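Local coordinates for protein antigen, P35 (Borreliella spielmanii A14S, PDB 6HPN) that is of unknown precise function but, as an outer surface protein of the PFam54 family, is thought to contribute to the pathogenesis of Lyme disease, at residues Glu30-Ile35 and Glu129-Ile134; Leu75-Ile80 and Arg119-Gln124; Tyr153-Lys158 and Leu211-Thr216. All coordinates share one frame; numbering follows the deposited sequence.

Interaction 1 of 3, residues Glu30-Ile35 and Glu129-Ile134; sequences EDIVQI and EISLKI
Ile32 and Val33 meet Ser131 where two helices of this all-helical, BbCRASP-1-like fold cross steeply. The segment axes come within 8.8 Å at a signed angle of -117°, so the contact is a short crossing point and not a long seam. On its tight side the small Ser131 fits between the two branched residues. The Ser131 hydroxyl is lapped by carbon: Ile32 CD1 and Ile32 CG2 both lie 3.4 Å from Ser131 OG. A buried hydroxyl needs a polar partner, and Ser131 OG finds one in the carbonyl of Met127, one turn back in its own helix. It reaches this bond because OG stands anti to its carbonyl carbon (chi1 -62°), folded along the helix surface. Serine suits the place, being short enough for a close crossing and able to satisfy its own polar atom, while isoleucine supplies two branches to pack round it. Phe156 of helix 146-179 also touches Ile32 and Ser131, which carries the packing inward. Toward the surface the contact thins. Leu132 lies on the outside of the protein, and its side chain crosses that of Val33 obliquely with little overlap. Val33 joins the two sides: Val33 CG1 is 3.7 Å from Ser131 CB and 4.1 Å from Leu132 CD2.

Interaction 2 of 3, residues Leu75-Ile80 and Arg119-Gln124; sequences LNERRI and RGFSIQ
The Phe121 ring meets helix 75-84 with its edge toward the carbonyl of Glu77: Glu77 O lies near the ring plane, 3.5 Å from Phe121 CD1 and slightly farther from CE1. This edge carries the weakly positive C-H groups, so it tolerates a backbone oxygen better than a ring face would. Ile80 reaches the ring obliquely, with Ile80 CG2 3.6 Å from Phe121 CD1. The Glu77 side chain runs beside the ring in the same direction, its carboxylate tilted only 16° from the ring plane; its methylene Glu77 CB makes the contact, 3.9 Å from Phe121 CE1. Within 75-80, Ile80 CG1 lies over one face of the Arg79 guanidinium, toward its rim, while Asn76 OD1 lies in plane at the edge.

Phenylalanine suits this position because its ring spans the gap between axes 9.5 Å apart and crossing at nearly a right angle (95°). One turn on, Gln124 uses its aliphatic part: Gln124 CG lies 3.5 Å from Ile80 O, and Gln124 CB is 3.7 Å from Ile80 CG2. A bend at chi2 (62°) turns the buried amide aside, where NE2 bonds Glu128 and OE1 takes a bond from Lys163.

This near-perpendicular packing sets the short helix 75-84 across the long helix 106-135 of the BbCRASP-1-like helical fold. Phe61 packs edge-to-face with Phe121, extending the apolar patch into a loop. Glu128 of helix 106-135 also pairs with Arg79, which touches helix 16-40, while Ile123 packs on Leu162 and Lys163 of helix 146-179.

Interaction 3 of 3, residues Tyr153-Lys158 and Leu211-Thr216; sequences YYDFDK and LNLINT
Van der Waals packing carries this contact, and it centres on Leu213, which lies against Asp155. The two side chains slide past one another in opposite directions, so the methyl Leu213 CD2 comes beside the carboxylate, 3.3 Å from Asp155 OD1 and 3.7 Å from Asp155 CG. This is contact without polar pairing: a methyl offers the carboxylate no hydrogen bond, and what aspartate contributes is a short side chain that lets the leucine come close. The other methyl is more loosely placed: Leu213 CD1 lies 4.2 Å from Asp155 O and 4.4 Å from Lys158 CB, one turn along from Asp155. Leucine suits the site because its forked end touches both residues at once. The lysine, on the surface, offers only the root of its long chain to the contact. Leu213 also packs on Leu159 of helix 146-179.

No hydrogen bond joins 153-158 to 211-216; the bonds run within each segment. Thr216 OG1 bonds Asn212 O at 2.8 Å. With chi1 at -71° the hydroxyl folds back along its own helix, and it arrives tilted 28° from the carbonyl plane. Thr216 N bonds the same oxygen from the opposite face, so Asn212 O is gripped by two donors. Thr217 and Thr218 likewise bond the carbonyls of Leu213 and Ile214, a common way for a helical threonine to satisfy its hydroxyl.

Among charge and ring contacts, Arg28 of helix 16-40 forms a salt bridge with Asp157 and a cation-pi contact with Tyr153.

The segments run roughly antiparallel, a side-by-side helix pairing typical of all-helical bundles such as this BbCRASP-1-like fold.

Overall arrangement
The three contacts join five helices of one chain. Interactions 1 and 2 share helix 106-135, with centres about 14 Å apart and no direct touch. Interaction 3 pairs helix 146-179, the next long helix in the chain, with helix 200-221; its centre is about 13 Å from interaction 1 and 18 Å from interaction 2. Along the chain, 75-80 and 119-124 both fall between 30-35 and 129-134, and interaction 3 follows. Interactions 1 and 3 touch through Phe156 and through Ile214, which packs on Glu129 and Ile130. Helix 106-135 is therefore a common element, linking helices 16-40 and 75-84 to helices 146-179 and 200-221 in a single helical domain.

Interaction 1 of 3, residues Glu30-Ile35 and Glu129-Ile134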
loop_
_atom_site.group_PDB
_atom_site.type_symbol
_atom_site.label_atom_id
_atom_site.label_comp_id
_atom_site.label_asym_id
_atom_site.label_seq_id
_atom_site.Cartn_x
_atom_site.Cartn_y
_atom_site.Cartn_z
ATOM N N GLU A 30 14.677 -5.089 -6.096
ATOM C CA GLU A 30 15.355 -5.811 -4.987
ATOM C C GLU A 30 15.170 -5.068 -3.660
ATOM O O GLU A 30 14.967 -5.729 -2.643
ATOM C CB GLU A 30 16.833 -6.035 -5.305
ATOM C CG GLU A 30 17.128 -7.466 -5.707
ATOM C CD GLU A 30 18.353 -7.598 -6.600
ATOM O OE1 GLU A 30 19.285 -6.741 -6.469
ATOM O OE2 GLU A 30 18.368 -8.532 -7.457
ATOM N N ASP A 31 15.199 -3.748 -3.647
ATOM C CA ASP A 31 14.882 -2.987 -2.407
ATOM C C ASP A 31 13.475 -3.366 -1.940
ATOM O O ASP A 31 13.333 -3.834 -0.801
ATOM C CB ASP A 31 14.990 -1.465 -2.578
ATOM C CG ASP A 31 16.411 -0.911 -2.606
ATOM O OD1 ASP A 31 17.383 -1.679 -2.383
ATOM O OD2 ASP A 31 16.543 0.285 -2.851
ATOM N N ILE A 32 12.472 -3.154 -2.784
ATOM C CA ILE A 32 11.050 -3.386 -2.401
ATOM C C ILE A 32 10.924 -4.824 -1.883
ATOM O O ILE A 32 10.394 -5.028 -0.771
ATOM C CB ILE A 32 10.121 -3.048 -3.579
ATOM C CG1 ILE A 32 9.965 -1.525 -3.710
ATOM C CG2 ILE A 32 8.784 -3.770 -3.488
ATOM C CD1 ILE A 32 9.578 -1.029 -5.116
ATOM N N VAL A 33 11.437 -5.806 -2.599
ATOM C CA VAL A 33 11.150 -7.204 -2.174
ATOM C C VAL A 33 11.983 -7.520 -0.932
ATOM O O VAL A 33 11.484 -8.265 -0.090
ATOM C CB VAL A 33 11.333 -8.268 -3.270
ATOM C CG1 VAL A 33 11.169 -7.697 -4.663
ATOM C CG2 VAL A 33 12.653 -9.013 -3.132
ATOM N N GLN A 34 13.189 -6.974 -0.807
ATOM C CA GLN A 34 14.009 -7.215 0.409
ATOM C C GLN A 34 13.305 -6.619 1.631
ATOM O O GLN A 34 13.201 -7.318 2.650
ATOM C CB GLN A 34 15.430 -6.687 0.245
ATOM C CG GLN A 34 16.260 -7.680 -0.541
ATOM C CD GLN A 34 17.660 -7.246 -0.897
ATOM O OE1 GLN A 34 18.065 -6.094 -0.737
ATOM N NE2 GLN A 34 18.403 -8.210 -1.411
ATOM N N ILE A 35 12.867 -5.366 1.540
ATOM C CA ILE A 35 12.086 -4.689 2.613
ATOM C C ILE A 35 10.962 -5.639 2.993
ATOM O O ILE A 35 10.746 -5.826 4.182
ATOM C CB ILE A 35 11.577 -3.302 2.165
ATOM C CG1 ILE A 35 12.724 -2.279 2.200
ATOM C CG2 ILE A 35 10.381 -2.858 3.000
ATOM C CD1 ILE A 35 12.459 -0.952 1.489
ATOM N N GLU A 129 4.380 -6.472 -6.597
ATOM C CA GLU A 129 4.026 -7.326 -7.756
ATOM C C GLU A 129 4.875 -6.913 -8.963
ATOM O O GLU A 129 5.411 -7.778 -9.670
ATOM C CB GLU A 129 2.541 -7.187 -8.077
ATOM C CG GLU A 129 1.669 -7.841 -7.042
ATOM C CD GLU A 129 0.188 -7.858 -7.365
ATOM O OE1 GLU A 129 -0.257 -6.914 -8.049
ATOM O OE2 GLU A 129 -0.511 -8.821 -6.910
ATOM N N ILE A 130 4.995 -5.616 -9.181
ATOM C CA ILE A 130 5.817 -5.099 -10.297
ATOM C C ILE A 130 7.280 -5.489 -10.046
ATOM O O ILE A 130 7.958 -5.891 -11.018
ATOM C CB ILE A 130 5.586 -3.585 -10.465
ATOM C CG1 ILE A 130 4.164 -3.336 -10.979
ATOM C CG2 ILE A 130 6.649 -2.983 -11.373
ATOM C CD1 ILE A 130 3.879 -1.927 -11.397
ATOM N N SER A 131 7.759 -5.389 -8.809
ATOM C CA SER A 131 9.157 -5.754 -8.487
ATOM C C SER A 131 9.344 -7.233 -8.826
ATOM O O SER A 131 10.311 -7.540 -9.541
ATOM C CB SER A 131 9.535 -5.404 -7.070
ATOM O OG SER A 131 9.448 -3.988 -6.852
ATOM N N LEU A 132 8.401 -8.098 -8.452
ATOM C CA LEU A 132 8.568 -9.568 -8.623
ATOM C C LEU A 132 8.530 -9.889 -10.121
ATOM O O LEU A 132 9.351 -10.696 -10.548
ATOM C CB LEU A 132 7.517 -10.350 -7.804
ATOM C CG LEU A 132 7.695 -10.245 -6.278
ATOM C CD1 LEU A 132 6.473 -10.728 -5.497
ATOM C CD2 LEU A 132 8.963 -10.971 -5.824
ATOM N N LYS A 133 7.635 -9.264 -10.876
ATOM C CA LYS A 133 7.525 -9.452 -12.336
ATOM C C LYS A 133 8.882 -9.142 -12.992
ATOM O O LYS A 133 9.320 -9.936 -13.860
ATOM C CB LYS A 133 6.449 -8.544 -12.938
ATOM C CG LYS A 133 5.011 -9.012 -12.775
ATOM C CD LYS A 133 4.024 -8.004 -13.333
ATOM C CE LYS A 133 2.579 -8.398 -13.126
ATOM N NZ LYS A 133 2.225 -9.627 -13.876
ATOM N N ILE A 134 9.518 -8.029 -12.609
ATOM C CA ILE A 134 10.805 -7.586 -13.219
ATOM C C ILE A 134 11.923 -8.568 -12.845
ATOM O O ILE A 134 12.604 -9.036 -13.756
ATOM C CB ILE A 134 11.146 -6.145 -12.817
ATOM C CG1 ILE A 134 10.265 -5.137 -13.564
ATOM C CG2 ILE A 134 12.622 -5.870 -13.020
ATOM C CD1 ILE A 134 10.199 -3.749 -12.915
#

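Interaction 2 of 3, residues Leu75-Ile80 and Arg119-Gln124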
loop_
_atom_site.group_PDB
_atom_site.type_symbol
_atom_site.label_atom_id
_atom_site.label_comp_id
_atom_site.label_asym_id
_atom_site.label_seq_id
_atom_site.Cartn_x
_atom_site.Cartn_y
_atom_site.Cartn_z
ATOM N N LEU A 75 -2.053 -13.071 7.384
ATOM C CA LEU A 75 -0.753 -12.574 7.909
ATOM C C LEU A 75 -0.049 -11.648 6.894
ATOM O O LEU A 75 0.259 -10.512 7.239
ATOM C CB LEU A 75 0.112 -13.788 8.247
ATOM C CG LEU A 75 1.406 -13.473 9.000
ATOM C CD1 LEU A 75 1.149 -13.386 10.505
ATOM C CD2 LEU A 75 2.484 -14.501 8.669
ATOM N N ASN A 76 0.170 -12.127 5.672
ATOM C CA ASN A 76 0.960 -11.453 4.609
ATOM C C ASN A 76 0.264 -10.206 4.074
ATOM O O ASN A 76 0.976 -9.237 3.764
ATOM C CB ASN A 76 1.244 -12.373 3.428
ATOM C CG ASN A 76 2.715 -12.678 3.394
ATOM O OD1 ASN A 76 3.552 -11.746 3.365
ATOM N ND2 ASN A 76 3.006 -13.964 3.512
ATOM N N GLU A 77 -1.054 -10.268 3.905
ATOM C CA GLU A 77 -1.865 -9.108 3.475
ATOM C C GLU A 77 -1.709 -8.004 4.534
ATOM O O GLU A 77 -1.462 -6.835 4.167
ATOM C CB GLU A 77 -3.328 -9.515 3.250
ATOM C CG GLU A 77 -3.553 -10.396 2.023
ATOM C CD GLU A 77 -3.301 -11.890 2.201
ATOM O OE1 GLU A 77 -2.783 -12.302 3.237
ATOM O OE2 GLU A 77 -3.598 -12.646 1.289
ATOM N N ARG A 78 -1.794 -8.355 5.811
ATOM C CA ARG A 78 -1.653 -7.359 6.913
ATOM C C ARG A 78 -0.215 -6.828 6.913
ATOM O O ARG A 78 -0.005 -5.634 7.162
ATOM C CB ARG A 78 -2.054 -7.979 8.262
ATOM C CG ARG A 78 -3.556 -8.195 8.441
ATOM C CD ARG A 78 -3.939 -8.521 9.882
ATOM N NE ARG A 78 -3.134 -9.624 10.402
ATOM C CZ ARG A 78 -3.468 -10.923 10.371
ATOM N NH1 ARG A 78 -4.634 -11.327 9.885
ATOM N NH2 ARG A 78 -2.621 -11.816 10.852
ATOM N N ARG A 79 0.745 -7.696 6.637
ATOM C CA ARG A 79 2.162 -7.290 6.551
ATOM C C ARG A 79 2.278 -6.208 5.448
ATOM O O ARG A 79 2.880 -5.142 5.699
ATOM C CB ARG A 79 3.026 -8.542 6.341
ATOM C CG ARG A 79 4.520 -8.325 6.548
ATOM C CD ARG A 79 5.156 -7.591 5.379
ATOM N NE ARG A 79 4.978 -8.289 4.117
ATOM C CZ ARG A 79 5.105 -7.722 2.930
ATOM N NH1 ARG A 79 5.394 -6.425 2.838
ATOM N NH2 ARG A 79 4.925 -8.448 1.832
ATOM N N ILE A 80 1.682 -6.449 4.282
ATOM C CA ILE A 80 1.723 -5.497 3.141
ATOM C C ILE A 80 1.178 -4.158 3.641
ATOM O O ILE A 80 1.868 -3.144 3.422
ATOM C CB ILE A 80 1.024 -6.072 1.895
ATOM C CG1 ILE A 80 1.855 -7.224 1.312
ATOM C CG2 ILE A 80 0.770 -4.983 0.863
ATOM C CD1 ILE A 80 1.098 -8.169 0.389
ATOM N N ARG A 119 -6.350 1.764 -0.577
ATOM C CA ARG A 119 -5.234 2.743 -0.667
ATOM C C ARG A 119 -3.918 2.101 -0.201
ATOM O O ARG A 119 -3.181 1.580 -1.057
ATOM C CB ARG A 119 -5.565 4.046 0.060
ATOM C CG ARG A 119 -4.554 5.153 -0.205
ATOM C CD ARG A 119 -5.177 6.524 -0.058
ATOM N NE ARG A 119 -4.247 7.641 -0.223
ATOM C CZ ARG A 119 -4.316 8.817 0.420
ATOM N NH1 ARG A 119 -5.253 9.049 1.333
ATOM N NH2 ARG A 119 -3.432 9.762 0.130
ATOM N N GLY A 120 -3.600 2.150 1.088
ATOM C CA GLY A 120 -2.305 1.655 1.605
ATOM C C GLY A 120 -1.950 0.298 1.017
ATOM O O GLY A 120 -0.934 0.180 0.321
ATOM N N PHE A 121 -2.792 -0.704 1.233
ATOM C CA PHE A 121 -2.501 -2.102 0.837
ATOM C C PHE A 121 -2.219 -2.161 -0.665
ATOM O O PHE A 121 -1.189 -2.761 -1.042
ATOM C CB PHE A 121 -3.669 -2.998 1.219
ATOM C CG PHE A 121 -3.575 -4.381 0.647
ATOM C CD1 PHE A 121 -2.777 -5.337 1.252
ATOM C CD2 PHE A 121 -4.275 -4.716 -0.496
ATOM C CE1 PHE A 121 -2.691 -6.615 0.727
ATOM C CE2 PHE A 121 -4.171 -5.990 -1.028
ATOM C CZ PHE A 121 -3.375 -6.936 -0.421
ATOM N N SER A 122 -3.099 -1.571 -1.481
ATOM C CA SER A 122 -3.092 -1.665 -2.964
ATOM C C SER A 122 -1.825 -1.033 -3.522
ATOM O O SER A 122 -1.235 -1.605 -4.449
ATOM C CB SER A 122 -4.288 -1.002 -3.591
ATOM O OG SER A 122 -5.484 -1.568 -3.102
ATOM N N ILE A 123 -1.471 0.145 -3.029
ATOM C CA ILE A 123 -0.254 0.860 -3.496
ATOM C C ILE A 123 0.939 -0.056 -3.262
ATOM O O ILE A 123 1.739 -0.225 -4.174
ATOM C CB ILE A 123 -0.078 2.199 -2.772
ATOM C CG1 ILE A 123 -1.161 3.206 -3.176
ATOM C CG2 ILE A 123 1.313 2.751 -3.006
ATOM C CD1 ILE A 123 -1.213 4.412 -2.269
ATOM N N GLN A 124 1.045 -0.612 -2.067
ATOM C CA GLN A 124 2.209 -1.424 -1.650
ATOM C C GLN A 124 2.220 -2.750 -2.408
ATOM O O GLN A 124 3.284 -3.167 -2.846
ATOM C CB GLN A 124 2.131 -1.672 -0.149
ATOM C CG GLN A 124 3.377 -2.346 0.403
ATOM C CD GLN A 124 4.644 -1.535 0.233
ATOM O OE1 GLN A 124 4.714 -0.347 0.535
ATOM N NE2 GLN A 124 5.683 -2.197 -0.231
#

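Interaction 3 of 3, residues Tyr153-Lys158 and Leu211-Thr216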
loop_
_atom_site.group_PDB
_atom_site.type_symbol
_atom_site.label_atom_id
_atom_site.label_comp_id
_atom_site.label_asym_id
_atom_site.label_seq_id
_atom_site.Cartn_x
_atom_site.Cartn_y
_atom_site.Cartn_z
ATOM N N TYR A 153 11.596 2.191 -15.029
ATOM C CA TYR A 153 12.363 2.993 -14.050
ATOM C C TYR A 153 11.423 4.032 -13.429
ATOM O O TYR A 153 11.225 3.999 -12.233
ATOM C CB TYR A 153 13.580 3.616 -14.734
ATOM C CG TYR A 153 14.314 4.602 -13.869
ATOM C CD1 TYR A 153 15.296 4.199 -12.972
ATOM C CD2 TYR A 153 14.007 5.950 -13.943
ATOM C CE1 TYR A 153 15.945 5.116 -12.156
ATOM C CE2 TYR A 153 14.665 6.882 -13.164
ATOM C CZ TYR A 153 15.613 6.454 -12.259
ATOM O OH TYR A 153 16.207 7.395 -11.497
ATOM N N TYR A 154 10.797 4.868 -14.259
ATOM C CA TYR A 154 9.924 5.992 -13.828
ATOM C C TYR A 154 8.635 5.460 -13.199
ATOM O O TYR A 154 8.057 6.192 -12.385
ATOM C CB TYR A 154 9.696 6.986 -14.976
ATOM C CG TYR A 154 10.923 7.811 -15.267
ATOM C CD1 TYR A 154 11.462 8.649 -14.301
ATOM C CD2 TYR A 154 11.592 7.687 -16.469
ATOM C CE1 TYR A 154 12.629 9.365 -14.522
ATOM C CE2 TYR A 154 12.751 8.410 -16.715
ATOM C CZ TYR A 154 13.278 9.256 -15.743
ATOM O OH TYR A 154 14.430 9.961 -16.008
ATOM N N ASP A 155 8.231 4.218 -13.474
ATOM C CA ASP A 155 6.984 3.651 -12.876
ATOM C C ASP A 155 7.143 3.601 -11.349
ATOM O O ASP A 155 6.198 3.957 -10.607
ATOM C CB ASP A 155 6.616 2.310 -13.504
ATOM C CG ASP A 155 5.815 2.393 -14.807
ATOM O OD1 ASP A 155 5.412 3.538 -15.193
ATOM O OD2 ASP A 155 5.558 1.290 -15.408
ATOM N N PHE A 156 8.334 3.263 -10.894
ATOM C CA PHE A 156 8.692 3.280 -9.459
ATOM C C PHE A 156 8.487 4.684 -8.867
ATOM O O PHE A 156 8.021 4.754 -7.710
ATOM C CB PHE A 156 10.121 2.777 -9.300
ATOM C CG PHE A 156 10.265 1.297 -9.512
ATOM C CD1 PHE A 156 9.651 0.393 -8.658
ATOM C CD2 PHE A 156 11.040 0.797 -10.540
ATOM C CE1 PHE A 156 9.799 -0.972 -8.835
ATOM C CE2 PHE A 156 11.188 -0.576 -10.702
ATOM C CZ PHE A 156 10.572 -1.454 -9.852
ATOM N N ASP A 157 8.791 5.745 -9.625
ATOM C CA ASP A 157 8.675 7.155 -9.164
ATOM C C ASP A 157 7.195 7.486 -9.058
ATOM O O ASP A 157 6.801 8.079 -8.062
ATOM C CB ASP A 157 9.406 8.137 -10.080
ATOM C CG ASP A 157 10.921 8.100 -9.923
ATOM O OD1 ASP A 157 11.383 7.680 -8.872
ATOM O OD2 ASP A 157 11.622 8.533 -10.850
ATOM N N LYS A 158 6.392 7.002 -9.996
ATOM C CA LYS A 158 4.918 7.212 -9.997
ATOM C C LYS A 158 4.259 6.522 -8.794
ATOM O O LYS A 158 3.428 7.183 -8.122
ATOM C CB LYS A 158 4.322 6.751 -11.325
ATOM C CG LYS A 158 4.410 7.810 -12.408
ATOM C CD LYS A 158 4.184 7.286 -13.804
ATOM C CE LYS A 158 4.886 8.139 -14.838
ATOM N NZ LYS A 158 4.196 8.065 -16.136
ATOM N N LEU A 211 -3.721 -0.227 -12.265
ATOM C CA LEU A 211 -4.158 -1.134 -13.349
ATOM C C LEU A 211 -3.238 -0.901 -14.560
ATOM O O LEU A 211 -2.773 -1.880 -15.163
ATOM C CB LEU A 211 -5.633 -0.871 -13.691
ATOM C CG LEU A 211 -6.204 -1.642 -14.894
ATOM C CD1 LEU A 211 -6.331 -3.130 -14.614
ATOM C CD2 LEU A 211 -7.559 -1.087 -15.297
ATOM N N ASN A 212 -2.987 0.342 -14.959
ATOM C CA ASN A 212 -2.359 0.491 -16.292
ATOM C C ASN A 212 -0.832 0.521 -16.112
ATOM O O ASN A 212 -0.125 0.086 -17.045
ATOM C CB ASN A 212 -3.174 1.416 -17.209
ATOM C CG ASN A 212 -3.291 2.856 -16.797
ATOM O OD1 ASN A 212 -2.295 3.566 -16.745
ATOM N ND2 ASN A 212 -4.518 3.317 -16.626
ATOM N N LEU A 213 -0.333 0.697 -14.891
ATOM C CA LEU A 213 1.091 0.365 -14.603
ATOM C C LEU A 213 1.331 -1.147 -14.630
ATOM O O LEU A 213 2.361 -1.554 -15.197
ATOM C CB LEU A 213 1.491 0.943 -13.248
ATOM C CG LEU A 213 1.606 2.463 -13.202
ATOM C CD1 LEU A 213 2.434 2.853 -11.994
ATOM C CD2 LEU A 213 2.198 3.043 -14.489
ATOM N N ILE A 214 0.421 -1.948 -14.074
ATOM C CA ILE A 214 0.572 -3.433 -14.049
ATOM C C ILE A 214 0.460 -3.988 -15.483
ATOM O O ILE A 214 1.266 -4.882 -15.855
ATOM C CB ILE A 214 -0.444 -4.086 -13.083
ATOM C CG1 ILE A 214 -0.181 -3.741 -11.611
ATOM C CG2 ILE A 214 -0.486 -5.587 -13.294
ATOM C CD1 ILE A 214 0.694 -4.721 -10.878
ATOM N N ASN A 215 -0.508 -3.508 -16.256
ATOM C CA ASN A 215 -0.711 -3.930 -17.665
ATOM C C ASN A 215 0.507 -3.530 -18.500
ATOM O O ASN A 215 0.992 -4.360 -19.303
ATOM C CB ASN A 215 -2.006 -3.362 -18.247
ATOM C CG ASN A 215 -3.225 -4.173 -17.836
ATOM O OD1 ASN A 215 -3.102 -5.351 -17.490
ATOM N ND2 ASN A 215 -4.404 -3.569 -17.893
ATOM N N THR A 216 0.983 -2.305 -18.330
ATOM C CA THR A 216 2.105 -1.789 -19.134
ATOM C C THR A 216 3.363 -2.608 -18.822
ATOM O O THR A 216 4.061 -3.024 -19.787
ATOM C CB THR A 216 2.327 -0.302 -18.896
ATOM O OG1 THR A 216 1.247 0.394 -19.505
ATOM C CG2 THR A 216 3.632 0.161 -19.499
#